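Local coordinates for insecticidal crystal protein Cry7Cal (Bacillus thuringiensis, PDB 5ZI1), which is an insecticidal delta-endotoxin active against locusts, and probably acts, like its relatives, by binding a receptor on gut cells and forming membrane pores, at residues Asp106-Lys109 with Gln110-Tyr114; Thr469-Pro472 with Ala473-Phe477. All coordinates share one frame; numbering follows the deposited sequence.

Interaction 1: residues Asp106-Lys109 with Gln110-Tyr114; sequences DKLK and QLLVY
Gln110 meets Asp106 through backbone and side chain at the start of helix 107-127. Gln110 N donates to Asp106 O at 3.2 Å, within the carbonyl plane. The side chain of Gln110 then lies back along the same residue. Its CG sits beside the backbone N (chi1 -72°) and the chain stays extended beyond it, which brings NE2 to 3.5 Å from Asp106 O. The hydrogen bond of this amide goes elsewhere, from Gln110 NE2 to Arg104 O in the preceding loop. The Gln110 side chain is therefore held along the loop that leads into the helix.

Asp106 is the N-cap. Its carboxylate atom OD1 accepts from Lys109 N at 2.9 Å, met 45° out of the carboxylate plane. This caps a first-turn N-H, which otherwise has a weak bond to Asp106 O.

Lys109 takes part mainly through its backbone. Lys109 O accepts from Val113 N at 3.2 Å, and Val113 CG1 lies 3.4 Å from the same oxygen. Of the Lys109 side chain, only CB comes close, to Gln110 N.

Lys107 O accepts a fairly straight bond from Leu111 N at 3.0 Å (166° at the hydrogen). The two side chains cross obliquely, and Lys107 CE comes within 4.1 Å of Leu111 CD1. One residue on, Leu108 CG and Leu112 CD1 make an apolar contact at 4.2 Å.

The segment forms the first turns of a helix in the N-terminal helical domain. Gln110 and Val113 pack against helix 73-101. Gln110 packs on Trp100, while buried Val113 reaches Tyr93, Ala96 and Trp100. Farther along, Tyr114 OH is hydrogen-bonded to Glu171 OE1 of helix 169-202.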
ATOM      1  N   ASP A 106      16.540  -7.763 -38.733  1.00 65.74           N
ATOM      2  CA  ASP A 106      15.834  -7.044 -39.790  1.00 66.60           C
ATOM      3  C   ASP A 106      15.873  -5.545 -39.497  1.00 68.77           C
ATOM      4  O   ASP A 106      15.246  -5.069 -38.542  1.00 67.72           O
ATOM      5  CB  ASP A 106      14.404  -7.567 -39.892  1.00 69.77           C
ATOM      6  CG  ASP A 106      13.596  -6.904 -41.003  1.00 73.26           C
ATOM      7  OD1 ASP A 106      13.583  -5.656 -41.101  1.00 68.90           O
ATOM      8  OD2 ASP A 106      12.939  -7.645 -41.770  1.00 77.21           O
ATOM      9  N   LYS A 107      16.603  -4.798 -40.331  1.00 67.98           N
ATOM     10  CA  LYS A 107      16.747  -3.358 -40.125  1.00 68.39           C
ATOM     11  C   LYS A 107      15.391  -2.655 -40.138  1.00 64.11           C
ATOM     12  O   LYS A 107      15.104  -1.815 -39.276  1.00 62.28           O
ATOM     13  CB  LYS A 107      17.665  -2.771 -41.198  1.00 65.95           C
ATOM     14  CG  LYS A 107      17.904  -1.284 -41.055  1.00 74.71           C
ATOM     15  CD  LYS A 107      19.223  -1.021 -40.336  1.00 85.11           C
ATOM     16  CE  LYS A 107      19.233   0.352 -39.657  1.00 83.67           C
ATOM     17  NZ  LYS A 107      20.612   0.912 -39.489  1.00 80.10           N
ATOM     18  N   LEU A 108      14.537  -3.000 -41.103  1.00 58.74           N
ATOM     19  CA  LEU A 108      13.248  -2.331 -41.224  1.00 61.65           C
ATOM     20  C   LEU A 108      12.350  -2.580 -40.012  1.00 66.17           C
ATOM     21  O   LEU A 108      11.461  -1.767 -39.718  1.00 64.96           O
ATOM     22  CB  LEU A 108      12.559  -2.771 -42.523  1.00 62.56           C
ATOM     23  CG  LEU A 108      11.060  -2.500 -42.698  1.00 65.52           C
ATOM     24  CD1 LEU A 108      10.786  -1.005 -42.838  1.00 71.10           C
ATOM     25  CD2 LEU A 108      10.530  -3.240 -43.905  1.00 68.80           C
ATOM     26  N   LYS A 109      12.554  -3.682 -39.289  1.00 62.96           N
ATOM     27  CA  LYS A 109      11.729  -3.900 -38.108  1.00 60.54           C
ATOM     28  C   LYS A 109      12.272  -3.146 -36.910  1.00 56.62           C
ATOM     29  O   LYS A 109      11.506  -2.788 -36.012  1.00 55.42           O
ATOM     30  CB  LYS A 109      11.603  -5.397 -37.813  1.00 62.37           C
ATOM     31  CG  LYS A 109      10.536  -6.059 -38.677  1.00 60.82           C
ATOM     32  CD  LYS A 109      10.640  -7.579 -38.685  1.00 69.60           C
ATOM     33  CE  LYS A 109       9.591  -8.188 -39.617  1.00 67.42           C
ATOM     34  NZ  LYS A 109       9.896  -9.594 -40.001  1.00 69.44           N
ATOM     35  N   GLN A 110      13.577  -2.885 -36.881  1.00 59.03           N
ATOM     36  CA  GLN A 110      14.112  -1.941 -35.903  1.00 60.46           C
ATOM     37  C   GLN A 110      13.541  -0.549 -36.127  1.00 57.59           C
ATOM     38  O   GLN A 110      13.121   0.123 -35.180  1.00 54.33           O
ATOM     39  CB  GLN A 110      15.632  -1.897 -35.984  1.00 59.47           C
ATOM     40  CG  GLN A 110      16.310  -3.120 -35.461  1.00 64.51           C
ATOM     41  CD  GLN A 110      17.697  -3.238 -36.002  1.00 65.77           C
ATOM     42  OE1 GLN A 110      18.456  -2.265 -36.015  1.00 68.68           O
ATOM     43  NE2 GLN A 110      18.035  -4.420 -36.496  1.00 64.75           N
ATOM     44  N   LEU A 111      13.540  -0.088 -37.375  1.00 58.39           N
ATOM     45  CA  LEU A 111      12.933   1.205 -37.650  1.00 57.60           C
ATOM     46  C   LEU A 111      11.510   1.248 -37.131  1.00 62.05           C
ATOM     47  O   LEU A 111      11.149   2.174 -36.401  1.00 56.51           O
ATOM     48  CB  LEU A 111      12.963   1.509 -39.142  1.00 63.59           C
ATOM     49  CG  LEU A 111      14.223   2.219 -39.631  1.00 70.19           C
ATOM     50  CD1 LEU A 111      15.501   1.753 -38.921  1.00 68.56           C
ATOM     51  CD2 LEU A 111      14.354   2.054 -41.131  1.00 73.29           C
ATOM     52  N   LEU A 112      10.725   0.188 -37.411  1.00 60.20           N
ATOM     53  CA  LEU A 112       9.290   0.194 -37.134  1.00 61.34           C
ATOM     54  C   LEU A 112       8.995   0.273 -35.645  1.00 58.25           C
ATOM     55  O   LEU A 112       8.065   0.971 -35.236  1.00 57.09           O
ATOM     56  CB  LEU A 112       8.617  -1.043 -37.737  1.00 62.27           C
ATOM     57  CG  LEU A 112       8.316  -0.916 -39.229  1.00 65.73           C
ATOM     58  CD1 LEU A 112       8.019  -2.285 -39.804  1.00 60.00           C
ATOM     59  CD2 LEU A 112       7.148   0.043 -39.471  1.00 57.31           C
ATOM     60  N   VAL A 113       9.770  -0.419 -34.811  1.00 57.53           N
ATOM     61  CA  VAL A 113       9.448  -0.366 -33.392  1.00 55.88           C
ATOM     62  C   VAL A 113       9.943   0.940 -32.784  1.00 53.62           C
ATOM     63  O   VAL A 113       9.268   1.496 -31.907  1.00 48.99           O
ATOM     64  CB  VAL A 113       9.969  -1.612 -32.643  1.00 53.99           C
ATOM     65  CG1 VAL A 113      11.496  -1.729 -32.730  1.00 55.31           C
ATOM     66  CG2 VAL A 113       9.496  -1.591 -31.205  1.00 53.39           C
ATOM     67  N   TYR A 114      11.072   1.473 -33.273  1.00 54.96           N
ATOM     68  CA  TYR A 114      11.497   2.816 -32.884  1.00 52.90           C
ATOM     69  C   TYR A 114      10.412   3.850 -33.151  1.00 51.23           C
ATOM     70  O   TYR A 114      10.119   4.682 -32.272  1.00 48.46           O
ATOM     71  CB  TYR A 114      12.782   3.217 -33.591  1.00 51.68           C
ATOM     72  CG  TYR A 114      13.168   4.673 -33.361  1.00 55.02           C
ATOM     73  CD1 TYR A 114      13.979   5.023 -32.298  1.00 57.44           C
ATOM     74  CD2 TYR A 114      12.737   5.688 -34.198  1.00 57.92           C
ATOM     75  CE1 TYR A 114      14.327   6.328 -32.055  1.00 55.65           C
ATOM     76  CE2 TYR A 114      13.087   7.001 -33.964  1.00 60.21           C
ATOM     77  CZ  TYR A 114      13.896   7.316 -32.901  1.00 60.51           C
ATOM     78  OH  TYR A 114      14.271   8.629 -32.669  1.00 55.85           O
TER

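Interaction 2: residues Thr469-Pro472 with Ala473-Phe477; sequences TQIP and AVKAF
Lys475 folds back on Ile471 and Pro472, and the side chains meet through apolar contacts. Ile471 CG2 lies 3.6 Å from Lys475 CB, and the two side chains cross at about a right angle. Pro472 and Lys475 instead run side by side in the same direction, with Pro472 CD 3.7 Å from Lys475 CG. The aliphatic root of the lysine thus fills the angle between the strand end and the turn. Next to it, Pro472 CB meets Val474 CG2 at 3.9 Å.

Within the turn the hydrogen bonds are made by the backbone. Lys475 N donates to Pro472 O at 2.9 Å, from 56° above the carbonyl plane. One residue later, Ala476 N donates to Ala473 O at 3.0 Å. Both bonds span three residues, as in a 3-10 turn. Ala473 and Val474 also have backbone bonds outside it, to Asp593 and Phe293.

The charged end of Lys475 leaves the contact. Bends at chi2, chi3 and chi4, all between -62° and -74°, curl the chain away from the turn. NZ then forms a salt bridge with Glu248 and hydrogen bonds with Arg458 O and Asn461 OD1. These partners satisfy the ammonium group of a buried lysine.

Strand 468-472 pairs with strand 589-599 in the C-terminal family region, and Ile471 packs on Phe597 and Met512. The 3-10 turn 473-475 ends this strand and leads the chain to strand 478-479 of another sheet. It is a sheet-to-sheet connection within the beta-sandwich that forms the third domain of three-domain Cry toxins.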
ATOM      1  N   THR A 469      16.826  -7.177  -3.343  1.00 49.32           N
ATOM      2  CA  THR A 469      15.835  -7.347  -2.299  1.00 50.06           C
ATOM      3  C   THR A 469      15.637  -5.998  -1.640  1.00 50.33           C
ATOM      4  O   THR A 469      16.576  -5.439  -1.062  1.00 48.57           O
ATOM      5  CB  THR A 469      16.261  -8.408  -1.282  1.00 50.49           C
ATOM      6  OG1 THR A 469      16.697  -9.576  -1.987  1.00 46.88           O
ATOM      7  CG2 THR A 469      15.064  -8.784  -0.410  1.00 46.75           C
ATOM      8  N   GLN A 470      14.432  -5.458  -1.754  1.00 48.37           N
ATOM      9  CA  GLN A 470      14.145  -4.135  -1.223  1.00 47.24           C
ATOM     10  C   GLN A 470      13.282  -4.349   0.012  1.00 47.73           C
ATOM     11  O   GLN A 470      12.130  -4.791  -0.090  1.00 44.61           O
ATOM     12  CB  GLN A 470      13.478  -3.239  -2.266  1.00 40.72           C
ATOM     13  CG  GLN A 470      13.214  -1.809  -1.794  1.00 46.25           C
ATOM     14  CD  GLN A 470      12.318  -1.036  -2.751  1.00 49.35           C
ATOM     15  OE1 GLN A 470      11.124  -1.295  -2.829  1.00 47.56           O
ATOM     16  NE2 GLN A 470      12.898  -0.094  -3.496  1.00 45.97           N
ATOM     17  N   ILE A 471      13.855  -4.052   1.169  1.00 43.39           N
ATOM     18  CA  ILE A 471      13.256  -4.321   2.462  1.00 45.90           C
ATOM     19  C   ILE A 471      13.013  -2.975   3.130  1.00 51.03           C
ATOM     20  O   ILE A 471      13.962  -2.214   3.343  1.00 47.12           O
ATOM     21  CB  ILE A 471      14.152  -5.200   3.348  1.00 44.11           C
ATOM     22  CG1 ILE A 471      14.497  -6.513   2.644  1.00 45.27           C
ATOM     23  CG2 ILE A 471      13.466  -5.446   4.680  1.00 48.14           C
ATOM     24  CD1 ILE A 471      15.289  -7.488   3.533  1.00 48.68           C
ATOM     25  N   PRO A 472      11.771  -2.639   3.468  1.00 43.48           N
ATOM     26  CA  PRO A 472      11.514  -1.357   4.116  1.00 42.50           C
ATOM     27  C   PRO A 472      12.151  -1.321   5.483  1.00 44.20           C
ATOM     28  O   PRO A 472      12.254  -2.334   6.173  1.00 47.38           O
ATOM     29  CB  PRO A 472       9.987  -1.310   4.214  1.00 43.50           C
ATOM     30  CG  PRO A 472       9.547  -2.121   3.048  1.00 43.45           C
ATOM     31  CD  PRO A 472      10.545  -3.251   2.950  1.00 42.01           C
ATOM     32  N   ALA A 473      12.599  -0.132   5.864  1.00 45.90           N
ATOM     33  CA  ALA A 473      13.151   0.039   7.198  1.00 46.71           C
ATOM     34  C   ALA A 473      12.161  -0.403   8.268  1.00 45.24           C
ATOM     35  O   ALA A 473      12.568  -0.899   9.324  1.00 47.42           O
ATOM     36  CB  ALA A 473      13.569   1.503   7.400  1.00 44.52           C
ATOM     37  N   VAL A 474      10.860  -0.240   8.019  1.00 39.59           N
ATOM     38  CA  VAL A 474       9.893  -0.636   9.034  1.00 49.63           C
ATOM     39  C   VAL A 474       9.804  -2.147   9.202  1.00 44.53           C
ATOM     40  O   VAL A 474       9.210  -2.601  10.179  1.00 47.16           O
ATOM     41  CB  VAL A 474       8.501  -0.029   8.754  1.00 45.69           C
ATOM     42  CG1 VAL A 474       8.570   1.477   8.863  1.00 44.05           C
ATOM     43  CG2 VAL A 474       7.989  -0.433   7.394  1.00 43.72           C
ATOM     44  N   LYS A 475      10.418  -2.942   8.310  1.00 47.85           N
ATOM     45  CA  LYS A 475      10.537  -4.382   8.543  1.00 45.25           C
ATOM     46  C   LYS A 475      11.500  -4.721   9.681  1.00 47.70           C
ATOM     47  O   LYS A 475      11.603  -5.898  10.047  1.00 47.46           O
ATOM     48  CB  LYS A 475      10.973  -5.116   7.272  1.00 42.32           C
ATOM     49  CG  LYS A 475       9.968  -5.059   6.105  1.00 41.00           C
ATOM     50  CD  LYS A 475       8.634  -5.724   6.473  1.00 48.13           C
ATOM     51  CE  LYS A 475       8.774  -7.235   6.721  1.00 44.48           C
ATOM     52  NZ  LYS A 475       8.974  -8.045   5.465  1.00 42.34           N
ATOM     53  N   ALA A 476      12.189  -3.730  10.250  1.00 51.86           N
ATOM     54  CA  ALA A 476      12.940  -3.899  11.488  1.00 47.81           C
ATOM     55  C   ALA A 476      12.042  -4.442  12.604  1.00 51.34           C
ATOM     56  O   ALA A 476      10.816  -4.523  12.472  1.00 47.64           O
ATOM     57  CB  ALA A 476      13.540  -2.568  11.937  1.00 41.24           C
ATOM     58  N   PHE A 477      12.677  -4.807  13.732  1.00 52.58           N
ATOM     59  CA  PHE A 477      11.948  -5.206  14.931  1.00 51.24           C
ATOM     60  C   PHE A 477      12.284  -4.366  16.152  1.00 52.36           C
ATOM     61  O   PHE A 477      11.642  -4.541  17.197  1.00 52.25           O
ATOM     62  CB  PHE A 477      12.189  -6.690  15.259  1.00 50.91           C
ATOM     63  CG  PHE A 477      13.558  -6.986  15.809  1.00 54.14           C
ATOM     64  CD1 PHE A 477      13.806  -6.914  17.173  1.00 53.38           C
ATOM     65  CD2 PHE A 477      14.591  -7.348  14.960  1.00 53.01           C
ATOM     66  CE1 PHE A 477      15.060  -7.180  17.675  1.00 56.34           C
ATOM     67  CE2 PHE A 477      15.846  -7.617  15.455  1.00 53.69           C
ATOM     68  CZ  PHE A 477      16.082  -7.530  16.815  1.00 57.78           C
TER

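Overall arrangement
Interaction 1 lies on the surface, at the start of a helix in the N-terminal domain. Interaction 2 is buried in the C-terminal beta domain. Their centres are 43 Å apart, and they share no helix or strand. Both join neighbouring parts of one continuous stretch. In 106-114 the backbone bonds mostly span four residues, and an aspartate caps the helix start. In 469-477 the spacing is three residues, and the side-chain contacts are apolar, made by a proline, an isoleucine, a valine and a lysine stem. The lysines differ with their place. Lys107 is exposed, whereas Lys475 is buried and has its charge met by a glutamate.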